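Local coordinates for phosphoribosylformylglycinamidine cyclo-ligase (Thermus thermophilus HB8, PDB 5AVM), which probably catalyses the ATP-dependent ring closure of formylglycinamidine ribonucleotide to 5-aminoimidazole ribonucleotide in de novo purine biosynthesis, at residues R127-P132 and H221-K226; K195-Q200 and E211-A216; A240-T245 and P254-P259; Y278-R281 and P286-E289. All blocks are in the same frame, centred on the assembly; numbering follows the deposited sequence.

Interaction 1 (R127-P132 and H221-K226); sequences RAHGIP and HRAYLK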
loop_
_atom_site.group_PDB
_atom_site.type_symbol
_atom_site.label_atom_id
_atom_site.label_comp_id
_atom_site.label_asym_id
_atom_site.label_seq_id
_atom_site.Cartn_x
_atom_site.Cartn_y
_atom_site.Cartn_z
ATOM N N ARG B 127 0.729 0.547 -18.569
ATOM C CA ARG B 127 1.261 0.250 -19.888
ATOM C C ARG B 127 1.471 1.519 -20.708
ATOM O O ARG B 127 2.222 1.514 -21.684
ATOM C CB ARG B 127 0.376 -0.762 -20.639
ATOM C CG ARG B 127 -0.986 -0.290 -21.060
ATOM C CD ARG B 127 -1.719 -1.382 -21.857
ATOM N NE ARG B 127 -1.058 -1.718 -23.122
ATOM C CZ ARG B 127 -0.239 -2.754 -23.304
ATOM N NH1 ARG B 127 0.038 -3.583 -22.301
ATOM N NH2 ARG B 127 0.303 -2.966 -24.498
ATOM N N ALA B 128 0.831 2.611 -20.290
ATOM C CA ALA B 128 0.972 3.893 -20.975
ATOM C C ALA B 128 2.373 4.437 -20.714
ATOM O O ALA B 128 2.908 5.222 -21.505
ATOM C CB ALA B 128 -0.071 4.886 -20.469
ATOM N N HIS B 129 2.959 4.004 -19.599
ATOM C CA HIS B 129 4.294 4.434 -19.209
ATOM C C HIS B 129 5.310 3.310 -19.353
ATOM O O HIS B 129 6.479 3.483 -19.018
ATOM C CB HIS B 129 4.284 4.918 -17.762
ATOM C CG HIS B 129 3.480 6.161 -17.548
ATOM N ND1 HIS B 129 3.826 7.374 -18.104
ATOM C CD2 HIS B 129 2.355 6.384 -16.829
ATOM C CE1 HIS B 129 2.950 8.291 -17.734
ATOM N NE2 HIS B 129 2.048 7.716 -16.960
ATOM N N GLY B 130 4.861 2.162 -19.851
ATOM C CA GLY B 130 5.752 1.025 -20.012
ATOM C C GLY B 130 6.185 0.446 -18.678
ATOM O O GLY B 130 7.235 -0.183 -18.564
ATOM N N ILE B 131 5.365 0.661 -17.661
ATOM C CA ILE B 131 5.659 0.175 -16.326
ATOM C C ILE B 131 4.958 -1.159 -16.090
ATOM O O ILE B 131 3.733 -1.259 -16.233
ATOM C CB ILE B 131 5.175 1.191 -15.255
ATOM C CG1 ILE B 131 5.848 2.543 -15.485
ATOM C CG2 ILE B 131 5.485 0.686 -13.854
ATOM C CD1 ILE B 131 5.237 3.663 -14.676
ATOM N N PRO B 132 5.725 -2.207 -15.744
ATOM C CA PRO B 132 5.150 -3.529 -15.484
ATOM C C PRO B 132 4.145 -3.445 -14.338
ATOM O O PRO B 132 4.420 -2.818 -13.317
ATOM C CB PRO B 132 6.369 -4.365 -15.099
ATOM C CG PRO B 132 7.463 -3.748 -15.909
ATOM C CD PRO B 132 7.199 -2.272 -15.748
ATOM N N HIS B 221 -4.361 13.078 -12.896
ATOM C CA HIS B 221 -3.152 13.659 -12.322
ATOM C C HIS B 221 -2.114 13.545 -13.450
ATOM O O HIS B 221 -1.985 12.491 -14.067
ATOM C CB HIS B 221 -2.728 12.820 -11.112
ATOM C CG HIS B 221 -1.627 13.424 -10.296
ATOM N ND1 HIS B 221 -1.807 13.829 -8.991
ATOM C CD2 HIS B 221 -0.333 13.686 -10.595
ATOM C CE1 HIS B 221 -0.673 14.316 -8.521
ATOM N NE2 HIS B 221 0.237 14.240 -9.475
ATOM N N ARG B 222 -1.387 14.622 -13.727
ATOM C CA ARG B 222 -0.395 14.611 -14.800
ATOM C C ARG B 222 0.975 14.046 -14.405
ATOM O O ARG B 222 1.543 14.427 -13.378
ATOM C CB ARG B 222 -0.228 16.030 -15.344
ATOM C CG ARG B 222 0.708 16.164 -16.525
ATOM C CD ARG B 222 0.539 17.527 -17.175
ATOM N NE ARG B 222 -0.783 17.649 -17.790
ATOM C CZ ARG B 222 -1.320 18.789 -18.229
ATOM N NH1 ARG B 222 -0.654 19.931 -18.123
ATOM N NH2 ARG B 222 -2.528 18.787 -18.781
ATOM N N ALA B 223 1.500 13.143 -15.232
ATOM C CA ALA B 223 2.809 12.537 -15.004
ATOM C C ALA B 223 3.884 13.332 -15.732
ATOM O O ALA B 223 3.671 13.782 -16.856
ATOM C CB ALA B 223 2.820 11.101 -15.502
ATOM N N TYR B 224 5.041 13.489 -15.095
ATOM C CA TYR B 224 6.148 14.231 -15.692
ATOM C C TYR B 224 7.340 13.352 -16.052
ATOM O O TYR B 224 8.473 13.830 -16.120
ATOM C CB TYR B 224 6.590 15.344 -14.741
ATOM C CG TYR B 224 5.463 16.303 -14.448
ATOM C CD1 TYR B 224 4.950 17.132 -15.446
ATOM C CD2 TYR B 224 4.847 16.316 -13.202
ATOM C CE1 TYR B 224 3.848 17.941 -15.212
ATOM C CE2 TYR B 224 3.750 17.119 -12.955
ATOM C CZ TYR B 224 3.252 17.926 -13.963
ATOM O OH TYR B 224 2.151 18.706 -13.709
ATOM N N LEU B 225 7.077 12.070 -16.296
ATOM C CA LEU B 225 8.144 11.140 -16.643
ATOM C C LEU B 225 8.780 11.536 -17.982
ATOM O O LEU B 225 10.009 11.611 -18.104
ATOM C CB LEU B 225 7.597 9.698 -16.696
ATOM C CG LEU B 225 8.585 8.532 -16.905
ATOM C CD1 LEU B 225 9.743 8.632 -15.922
ATOM C CD2 LEU B 225 7.854 7.204 -16.744
ATOM N N LYS B 226 7.939 11.804 -18.977
ATOM C CA LYS B 226 8.412 12.199 -20.299
ATOM C C LYS B 226 9.318 13.426 -20.167
ATOM O O LYS B 226 10.395 13.485 -20.760
ATOM C CB LYS B 226 7.203 12.473 -21.199
ATOM C CG LYS B 226 6.210 11.296 -21.201
ATOM C CD LYS B 226 4.943 11.534 -22.028
ATOM C CE LYS B 226 5.191 11.421 -23.529
ATOM N NZ LYS B 226 3.930 11.594 -24.316
#
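NE2 of His129 is hydrogen-bonded to Asn85 OD1 on helix 79-92, while the same imidazole packs against Ala223 across the contact. His129 stands at the C-terminal end of helix 112-129, where a Schellman motif closes the helix. Gly130 supplies the positive phi (69°), its N makes a weak bond of 3.3 Å to Arg127 O, and Ile131 N reaches back into the last helical turn. The opposing segment, 221-226, is the extended approach to helix 225-233, with Tyr224 at the N-cap position. The contact therefore joins a helix end from the N-terminal domain of the AIR synthase fold to a helix start from the C-terminal one.

With chi1 at -66°, CG of His129 lies anti to the carbonyl carbon, which swings the ring across the gap although the backbones stay well apart: the nearest CA atoms, His129 and Leu225, are 8.1 Å from each other. His129 as a whole contributes 67 Å² of the 157 Å² buried, more than any other residue here. The ring's neighbours approach obliquely, neither squarely over the face nor squarely at the edge.

Asn85 works on both segments, since its ND2 is also bonded to His221 O. One turn further along helix 79-92, Asn89 binds Arg222 O and Tyr224 N, fixing the backbone on both sides of Ala223. Leu225 also lies against Leu92 and Pro98. The ring thus has a polar hold at one atom and methyl contacts around it: Ala223 CB is 3.6 Å from His129 CE1, and Leu225 CD2 is 4.3 Å from His129 ND1.

Interaction 2 (K195-Q200 and E211-A216); sequences KVVAGQ and ESLKEA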
loop_
_atom_site.group_PDB
_atom_site.type_symbol
_atom_site.label_atom_id
_atom_site.label_comp_id
_atom_site.label_asym_id
_atom_site.label_seq_id
_atom_site.Cartn_x
_atom_site.Cartn_y
_atom_site.Cartn_z
ATOM N N LYS B 195 -17.265 19.644 -1.515
ATOM C CA LYS B 195 -18.118 20.514 -0.713
ATOM C C LYS B 195 -18.518 21.738 -1.529
ATOM O O LYS B 195 -19.687 22.125 -1.558
ATOM C CB LYS B 195 -17.386 20.985 0.543
ATOM C CG LYS B 195 -17.977 22.262 1.142
ATOM C CD LYS B 195 -17.196 22.747 2.356
ATOM C CE LYS B 195 -17.615 24.158 2.757
ATOM N NZ LYS B 195 -17.253 25.175 1.720
ATOM N N VAL B 196 -17.535 22.348 -2.184
ATOM C CA VAL B 196 -17.771 23.535 -2.997
ATOM C C VAL B 196 -18.719 23.288 -4.182
ATOM O O VAL B 196 -19.593 24.111 -4.459
ATOM C CB VAL B 196 -16.428 24.120 -3.509
ATOM C CG1 VAL B 196 -16.675 25.147 -4.593
ATOM C CG2 VAL B 196 -15.679 24.763 -2.361
ATOM N N VAL B 197 -18.552 22.161 -4.872
ATOM C CA VAL B 197 -19.405 21.844 -6.016
ATOM C C VAL B 197 -20.653 21.044 -5.633
ATOM O O VAL B 197 -21.468 20.708 -6.491
ATOM C CB VAL B 197 -18.634 21.045 -7.100
ATOM C CG1 VAL B 197 -17.425 21.834 -7.556
ATOM C CG2 VAL B 197 -18.227 19.685 -6.567
ATOM N N ALA B 198 -20.799 20.745 -4.345
ATOM C CA ALA B 198 -21.939 19.976 -3.853
ATOM C C ALA B 198 -23.270 20.579 -4.283
ATOM O O ALA B 198 -23.702 21.603 -3.742
ATOM C CB ALA B 198 -21.883 19.889 -2.340
ATOM N N GLY B 199 -23.919 19.939 -5.254
ATOM C CA GLY B 199 -25.204 20.426 -5.723
ATOM C C GLY B 199 -25.206 21.078 -7.097
ATOM O O GLY B 199 -26.254 21.528 -7.561
ATOM N N GLN B 200 -24.047 21.140 -7.746
ATOM C CA GLN B 200 -23.946 21.741 -9.075
ATOM C C GLN B 200 -24.163 20.658 -10.128
ATOM O O GLN B 200 -24.184 19.465 -9.807
ATOM C CB GLN B 200 -22.562 22.370 -9.278
ATOM C CG GLN B 200 -22.121 23.364 -8.199
ATOM C CD GLN B 200 -22.848 24.705 -8.268
ATOM O OE1 GLN B 200 -22.845 25.381 -9.301
ATOM N NE2 GLN B 200 -23.465 25.099 -7.156
ATOM N N GLU B 211 -15.050 23.800 -20.654
ATOM C CA GLU B 211 -15.548 22.445 -20.479
ATOM C C GLU B 211 -16.387 22.465 -19.209
ATOM O O GLU B 211 -16.565 23.525 -18.605
ATOM C CB GLU B 211 -14.378 21.479 -20.305
ATOM C CG GLU B 211 -13.658 21.612 -18.968
ATOM C CD GLU B 211 -12.246 21.067 -19.011
ATOM O OE1 GLU B 211 -12.024 20.049 -19.696
ATOM O OE2 GLU B 211 -11.360 21.651 -18.355
ATOM N N SER B 212 -16.884 21.299 -18.798
ATOM C CA SER B 212 -17.712 21.199 -17.592
ATOM C C SER B 212 -16.904 20.917 -16.326
ATOM O O SER B 212 -15.680 20.756 -16.371
ATOM C CB SER B 212 -18.751 20.095 -17.763
ATOM O OG SER B 212 -18.127 18.829 -17.887
ATOM N N LEU B 213 -17.595 20.865 -15.190
ATOM C CA LEU B 213 -16.922 20.571 -13.936
ATOM C C LEU B 213 -16.387 19.140 -13.981
ATOM O O LEU B 213 -15.238 18.882 -13.627
ATOM C CB LEU B 213 -17.885 20.736 -12.758
ATOM C CG LEU B 213 -18.070 22.168 -12.267
ATOM C CD1 LEU B 213 -19.153 22.215 -11.205
ATOM C CD2 LEU B 213 -16.752 22.681 -11.717
ATOM N N LYS B 214 -17.229 18.211 -14.424
ATOM C CA LYS B 214 -16.839 16.807 -14.523
ATOM C C LYS B 214 -15.491 16.690 -15.246
ATOM O O LYS B 214 -14.526 16.136 -14.716
ATOM C CB LYS B 214 -17.907 16.024 -15.297
ATOM C CG LYS B 214 -17.638 14.529 -15.433
ATOM C CD LYS B 214 -18.447 13.916 -16.582
ATOM C CE LYS B 214 -19.949 14.174 -16.448
ATOM N NZ LYS B 214 -20.716 13.622 -17.595
ATOM N N GLU B 215 -15.438 17.235 -16.458
ATOM C CA GLU B 215 -14.243 17.198 -17.282
ATOM C C GLU B 215 -13.027 17.885 -16.677
ATOM O O GLU B 215 -11.912 17.363 -16.748
ATOM C CB GLU B 215 -14.548 17.804 -18.652
ATOM C CG GLU B 215 -15.284 16.857 -19.566
ATOM C CD GLU B 215 -14.508 15.576 -19.775
ATOM O OE1 GLU B 215 -13.390 15.644 -20.328
ATOM O OE2 GLU B 215 -15.009 14.503 -19.379
ATOM N N ALA B 216 -13.241 19.051 -16.082
ATOM C CA ALA B 216 -12.147 19.807 -15.496
ATOM C C ALA B 216 -11.673 19.292 -14.143
ATOM O O ALA B 216 -10.504 19.455 -13.794
ATOM C CB ALA B 216 -12.546 21.269 -15.379
#
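A type II beta turn from Val197 to Gln200, directly after helix 190-196, brings its first and last residues against Leu213 in the first turn of helix 213-218. The touching atom on the helix side is Leu213 CD1, 3.9 Å from Gln200 CB and 4.1 Å from Val197 CG1. One methyl group therefore meets both ends of the turn. Gln200 takes part through CB, and its chain bends only beyond that atom, at chi2 (-73°). Val197 and Leu213 point past one another rather than end on. In total the two segments bury 100 Å² between them.

The turn is closed by Gln200 N to Val197 O at 2.9 Å, and Gly199 occupies its third position with phi at 107°. Both pieces belong to the C-terminal domain of the AIR synthase fold, where helix 275-283 flanks them and sets Leu282 on Gln200. Leu202, in the loop that joins the two segments, touches both Val197 and Leu213.

Leu213 is presented from a capped helix start. Ser212 is the N-cap, and its OG accepts a nearly straight but weak bond from Glu215 N, 3.4 Å long at 175°.

Interaction 3 (A240-T245 and P254-P259); sequences AAAHIT and PRALPP
Ala240 opens the contact with its CB 3.3 Å from Ala256 O and 3.8 Å from Ala256 CB. It begins strand 240-243, an outermost strand of the six-stranded mixed sheet in the C-terminal domain of the AIR synthase fold. Its partner segment is the loop between helix 248-252 and strand 261-265. The close spacing of the backbones, 5.6 Å between the CA atoms of Ala240 and Ala256, is achieved with methyl side chains on both sides and without a hydrogen bond between the segments.

Ala241 turns its CB away from the loop, onto Met300 of the adjacent antiparallel strand 298-304, yet still takes part through its backbone: Ala241 O is 3.6 Å from Ala256 CB. Ala242 faces the loop again, as expected from strand alternation, with its CB 4.4 Å from Ala256 CB. Ala256 is thus seated over three consecutive strand residues and gives 63 Å² of the 124 Å² buried. The strand's backbone bonds run to its sheet neighbour, from Ala240 to Val303 and from Ala242 to Val301.

Beyond the contact the strand ends with His243, whose ND1 is bonded to Asp90 OD1. Thr245 then folds back on the histidine, and its CG2 lies 3.2 Å above the plane of the His243 ring, offset toward the rim.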
loop_
_atom_site.group_PDB
_atom_site.type_symbol
_atom_site.label_atom_id
_atom_site.label_comp_id
_atom_site.label_asym_id
_atom_site.label_seq_id
_atom_site.Cartn_x
_atom_site.Cartn_y
_atom_site.Cartn_z
ATOM N N ALA B 240 17.004 19.546 -6.751
ATOM C CA ALA B 240 15.908 18.975 -5.991
ATOM C C ALA B 240 14.629 19.112 -6.802
ATOM O O ALA B 240 14.637 19.647 -7.908
ATOM C CB ALA B 240 15.764 19.685 -4.650
ATOM N N ALA B 241 13.529 18.612 -6.257
ATOM C CA ALA B 241 12.252 18.687 -6.945
ATOM C C ALA B 241 11.160 18.420 -5.937
ATOM O O ALA B 241 11.361 17.689 -4.961
ATOM C CB ALA B 241 12.189 17.664 -8.083
ATOM N N ALA B 242 10.005 19.028 -6.167
ATOM C CA ALA B 242 8.889 18.853 -5.266
ATOM C C ALA B 242 7.645 18.549 -6.054
ATOM O O ALA B 242 7.349 19.216 -7.041
ATOM C CB ALA B 242 8.682 20.110 -4.434
ATOM N N HIS B 243 6.937 17.509 -5.632
ATOM C CA HIS B 243 5.685 17.150 -6.263
ATOM C C HIS B 243 4.708 17.887 -5.360
ATOM O O HIS B 243 4.732 17.691 -4.146
ATOM C CB HIS B 243 5.447 15.649 -6.181
ATOM C CG HIS B 243 4.263 15.186 -6.971
ATOM N ND1 HIS B 243 3.587 14.020 -6.684
ATOM C CD2 HIS B 243 3.642 15.726 -8.046
ATOM C CE1 HIS B 243 2.598 13.863 -7.547
ATOM N NE2 HIS B 243 2.611 14.884 -8.384
ATOM N N ILE B 244 3.885 18.760 -5.940
ATOM C CA ILE B 244 2.918 19.551 -5.167
ATOM C C ILE B 244 1.604 18.801 -4.985
ATOM O O ILE B 244 0.689 18.874 -5.816
ATOM C CB ILE B 244 2.647 20.920 -5.838
ATOM C CG1 ILE B 244 3.985 21.618 -6.117
ATOM C CG2 ILE B 244 1.762 21.784 -4.941
ATOM C CD1 ILE B 244 4.944 21.608 -4.931
ATOM N N THR B 245 1.538 18.082 -3.870
ATOM C CA THR B 245 0.399 17.271 -3.516
ATOM C C THR B 245 -0.262 17.832 -2.258
ATOM O O THR B 245 -0.326 19.046 -2.086
ATOM C CB THR B 245 0.854 15.818 -3.297
ATOM O OG1 THR B 245 1.940 15.796 -2.362
ATOM C CG2 THR B 245 1.321 15.205 -4.616
ATOM N N PRO B 254 9.194 23.404 0.763
ATOM C CA PRO B 254 10.216 23.445 1.816
ATOM C C PRO B 254 10.936 22.120 2.090
ATOM O O PRO B 254 12.030 22.113 2.659
ATOM C CB PRO B 254 9.436 23.949 3.025
ATOM C CG PRO B 254 8.462 24.898 2.395
ATOM C CD PRO B 254 7.974 24.112 1.192
ATOM N N ARG B 255 10.324 21.009 1.682
ATOM C CA ARG B 255 10.904 19.676 1.890
ATOM C C ARG B 255 12.148 19.462 1.028
ATOM O O ARG B 255 13.108 18.813 1.456
ATOM C CB ARG B 255 9.888 18.592 1.535
ATOM C CG ARG B 255 8.502 18.825 2.066
ATOM C CD ARG B 255 8.266 18.181 3.407
ATOM N NE ARG B 255 6.840 17.934 3.570
ATOM C CZ ARG B 255 6.152 17.061 2.838
ATOM N NH1 ARG B 255 6.768 16.346 1.901
ATOM N NH2 ARG B 255 4.847 16.919 3.022
ATOM N N ALA B 256 12.107 20.002 -0.190
ATOM C CA ALA B 256 13.199 19.888 -1.148
ATOM C C ALA B 256 14.272 20.940 -0.898
ATOM O O ALA B 256 15.228 21.046 -1.661
ATOM C CB ALA B 256 12.659 20.031 -2.569
ATOM N N LEU B 257 14.112 21.713 0.171
ATOM C CA LEU B 257 15.071 22.763 0.496
ATOM C C LEU B 257 15.773 22.544 1.833
ATOM O O LEU B 257 15.141 22.236 2.846
ATOM C CB LEU B 257 14.374 24.126 0.502
ATOM C CG LEU B 257 13.609 24.506 -0.768
ATOM C CD1 LEU B 257 12.945 25.845 -0.547
ATOM C CD2 LEU B 257 14.541 24.566 -1.966
ATOM N N PRO B 258 17.103 22.705 1.844
ATOM C CA PRO B 258 17.927 22.536 3.036
ATOM C C PRO B 258 17.685 23.652 4.031
ATOM O O PRO B 258 17.061 24.660 3.704
ATOM C CB PRO B 258 19.337 22.574 2.473
ATOM C CG PRO B 258 19.204 23.567 1.386
ATOM C CD PRO B 258 17.937 23.116 0.704
ATOM N N PRO B 259 18.176 23.482 5.268
ATOM C CA PRO B 259 18.005 24.496 6.310
ATOM C C PRO B 259 18.652 25.826 5.920
ATOM O O PRO B 259 19.726 25.851 5.311
ATOM C CB PRO B 259 18.680 23.856 7.520
ATOM C CG PRO B 259 18.474 22.394 7.288
ATOM C CD PRO B 259 18.794 22.264 5.823
#

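Interaction 4 (Y278-R281 and P286-E289); sequences YLQR and PEEE
Gln280 reaches Glu287 with a fully stretched side chain. CG is anti to the backbone N (chi1 171°) and the next bond is also extended (chi2 178°), which carries the amide across the gap between the segments. Gln280 NE2 ends 3.8 Å from both N and CA of Glu287. Pro286 C is slightly more distant, 4.1 Å from Gln280 NE2. The nitrogen stands over the face of the peptide joining Pro286 to Glu287, rather than in line with its N-H. The segments bury 81 Å² between them, 47 Å² of it on Gln280.

No hydrogen bond links the two segments; NE2 makes a weak hydrogen bond to Ile285 O, just before Pro286. The contact spans the short link between two consecutive helices of the C-terminal domain, 275-283 and 287-293, the second of which starts with Pro286 as N-cap. Inside the new helix, Glu289 N makes a weak bond of 3.2 Å to Pro286 O.

Gln280 and Glu287 both touch a crystal neighbour, a reason for caution about how far these conformations hold in solution. Glu287 meets the amide with the base of its side chain, CB lying 4.2 Å from Gln280 NE2. Its CG is likewise anti to the backbone N, but the chain then bends at chi2 (-149°) and the carboxylate leads off to a salt bridge between OE1 and Arg267 NH2.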
loop_
_atom_site.group_PDB
_atom_site.type_symbol
_atom_site.label_atom_id
_atom_site.label_comp_id
_atom_site.label_asym_id
_atom_site.label_seq_id
_atom_site.Cartn_x
_atom_site.Cartn_y
_atom_site.Cartn_z
ATOM N N TYR B 278 -12.292 29.493 -9.997
ATOM C CA TYR B 278 -13.717 29.231 -10.136
ATOM C C TYR B 278 -14.209 28.590 -8.841
ATOM O O TYR B 278 -15.180 29.040 -8.238
ATOM C CB TYR B 278 -13.971 28.285 -11.308
ATOM C CG TYR B 278 -15.426 27.940 -11.466
ATOM C CD1 TYR B 278 -16.362 28.923 -11.782
ATOM C CD2 TYR B 278 -15.882 26.643 -11.238
ATOM C CE1 TYR B 278 -17.717 28.625 -11.860
ATOM C CE2 TYR B 278 -17.235 26.333 -11.313
ATOM C CZ TYR B 278 -18.144 27.328 -11.619
ATOM O OH TYR B 278 -19.484 27.035 -11.666
ATOM N N LEU B 279 -13.531 27.530 -8.415
ATOM C CA LEU B 279 -13.888 26.847 -7.180
ATOM C C LEU B 279 -13.803 27.878 -6.061
ATOM O O LEU B 279 -14.723 28.036 -5.265
ATOM C CB LEU B 279 -12.903 25.706 -6.912
ATOM C CG LEU B 279 -12.856 24.602 -7.968
ATOM C CD1 LEU B 279 -11.694 23.665 -7.692
ATOM C CD2 LEU B 279 -14.179 23.859 -7.970
ATOM N N GLN B 280 -12.678 28.576 -6.021
ATOM C CA GLN B 280 -12.423 29.610 -5.032
ATOM C C GLN B 280 -13.617 30.556 -4.907
ATOM O O GLN B 280 -14.144 30.767 -3.814
ATOM C CB GLN B 280 -11.169 30.381 -5.447
ATOM C CG GLN B 280 -10.859 31.631 -4.662
ATOM C CD GLN B 280 -9.567 32.272 -5.133
ATOM O OE1 GLN B 280 -9.284 32.310 -6.331
ATOM N NE2 GLN B 280 -8.781 32.786 -4.195
ATOM N N ARG B 281 -14.047 31.116 -6.034
ATOM C CA ARG B 281 -15.177 32.041 -6.061
ATOM C C ARG B 281 -16.476 31.382 -5.599
ATOM O O ARG B 281 -17.204 31.942 -4.777
ATOM C CB ARG B 281 -15.371 32.592 -7.475
ATOM C CG ARG B 281 -15.017 34.062 -7.663
ATOM C CD ARG B 281 -15.363 34.500 -9.081
ATOM N NE ARG B 281 -16.749 34.172 -9.400
ATOM C CZ ARG B 281 -17.150 33.629 -10.545
ATOM N NH1 ARG B 281 -16.261 33.353 -11.497
ATOM N NH2 ARG B 281 -18.440 33.345 -10.730
ATOM N N PRO B 286 -10.672 31.630 0.488
ATOM C CA PRO B 286 -9.584 32.613 0.591
ATOM C C PRO B 286 -8.322 32.143 -0.141
ATOM O O PRO B 286 -8.090 30.940 -0.278
ATOM C CB PRO B 286 -9.363 32.725 2.100
ATOM C CG PRO B 286 -10.724 32.424 2.666
ATOM C CD PRO B 286 -11.169 31.256 1.823
ATOM N N GLU B 287 -7.508 33.088 -0.602
ATOM C CA GLU B 287 -6.277 32.754 -1.318
ATOM C C GLU B 287 -5.296 31.981 -0.431
ATOM O O GLU B 287 -4.710 30.994 -0.867
ATOM C CB GLU B 287 -5.589 34.024 -1.834
ATOM C CG GLU B 287 -4.656 33.781 -3.014
ATOM C CD GLU B 287 -3.485 34.744 -3.066
ATOM O OE1 GLU B 287 -2.810 34.793 -4.114
ATOM O OE2 GLU B 287 -3.224 35.442 -2.065
ATOM N N GLU B 288 -5.119 32.439 0.807
ATOM C CA GLU B 288 -4.210 31.797 1.760
ATOM C C GLU B 288 -4.546 30.319 1.920
ATOM O O GLU B 288 -3.679 29.493 2.209
ATOM C CB GLU B 288 -4.294 32.492 3.123
ATOM C CG GLU B 288 -3.804 33.938 3.129
ATOM C CD GLU B 288 -2.290 34.054 3.018
ATOM O OE1 GLU B 288 -1.712 33.533 2.036
ATOM O OE2 GLU B 288 -1.676 34.670 3.916
ATOM N N GLU B 289 -5.821 30.003 1.731
ATOM C CA GLU B 289 -6.310 28.639 1.836
ATOM C C GLU B 289 -6.220 27.906 0.501
ATOM O O GLU B 289 -6.080 26.688 0.467
ATOM C CB GLU B 289 -7.754 28.654 2.333
ATOM C CG GLU B 289 -8.543 27.405 2.016
ATOM C CD GLU B 289 -9.849 27.369 2.766
ATOM O OE1 GLU B 289 -10.505 28.431 2.861
ATOM O OE2 GLU B 289 -10.221 26.280 3.255
#

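Overall arrangement
The four contacts fall into two touching pairs. Interactions 1 and 3, with centres 22 Å apart, meet where His221 NE2 and His243 NE2 lie 2.7 Å from each other, a probable hydrogen bond; His86 also packs on both rings. Interactions 2 and 4 are nearer, about 15 Å between centres, and share an apolar seam: Leu213 CD2 is 3.7 Å from Tyr278 CE2, and Val197 CG1 is 3.8 Å from Leu279 CD2. Between the pairs nothing touches; interactions 2 and 3 lie on opposite sides of the chain's centre, about 31 Å apart by their centres. Interaction 1 alone joins the N-terminal and C-terminal domains, and along the chain it encloses interaction 2.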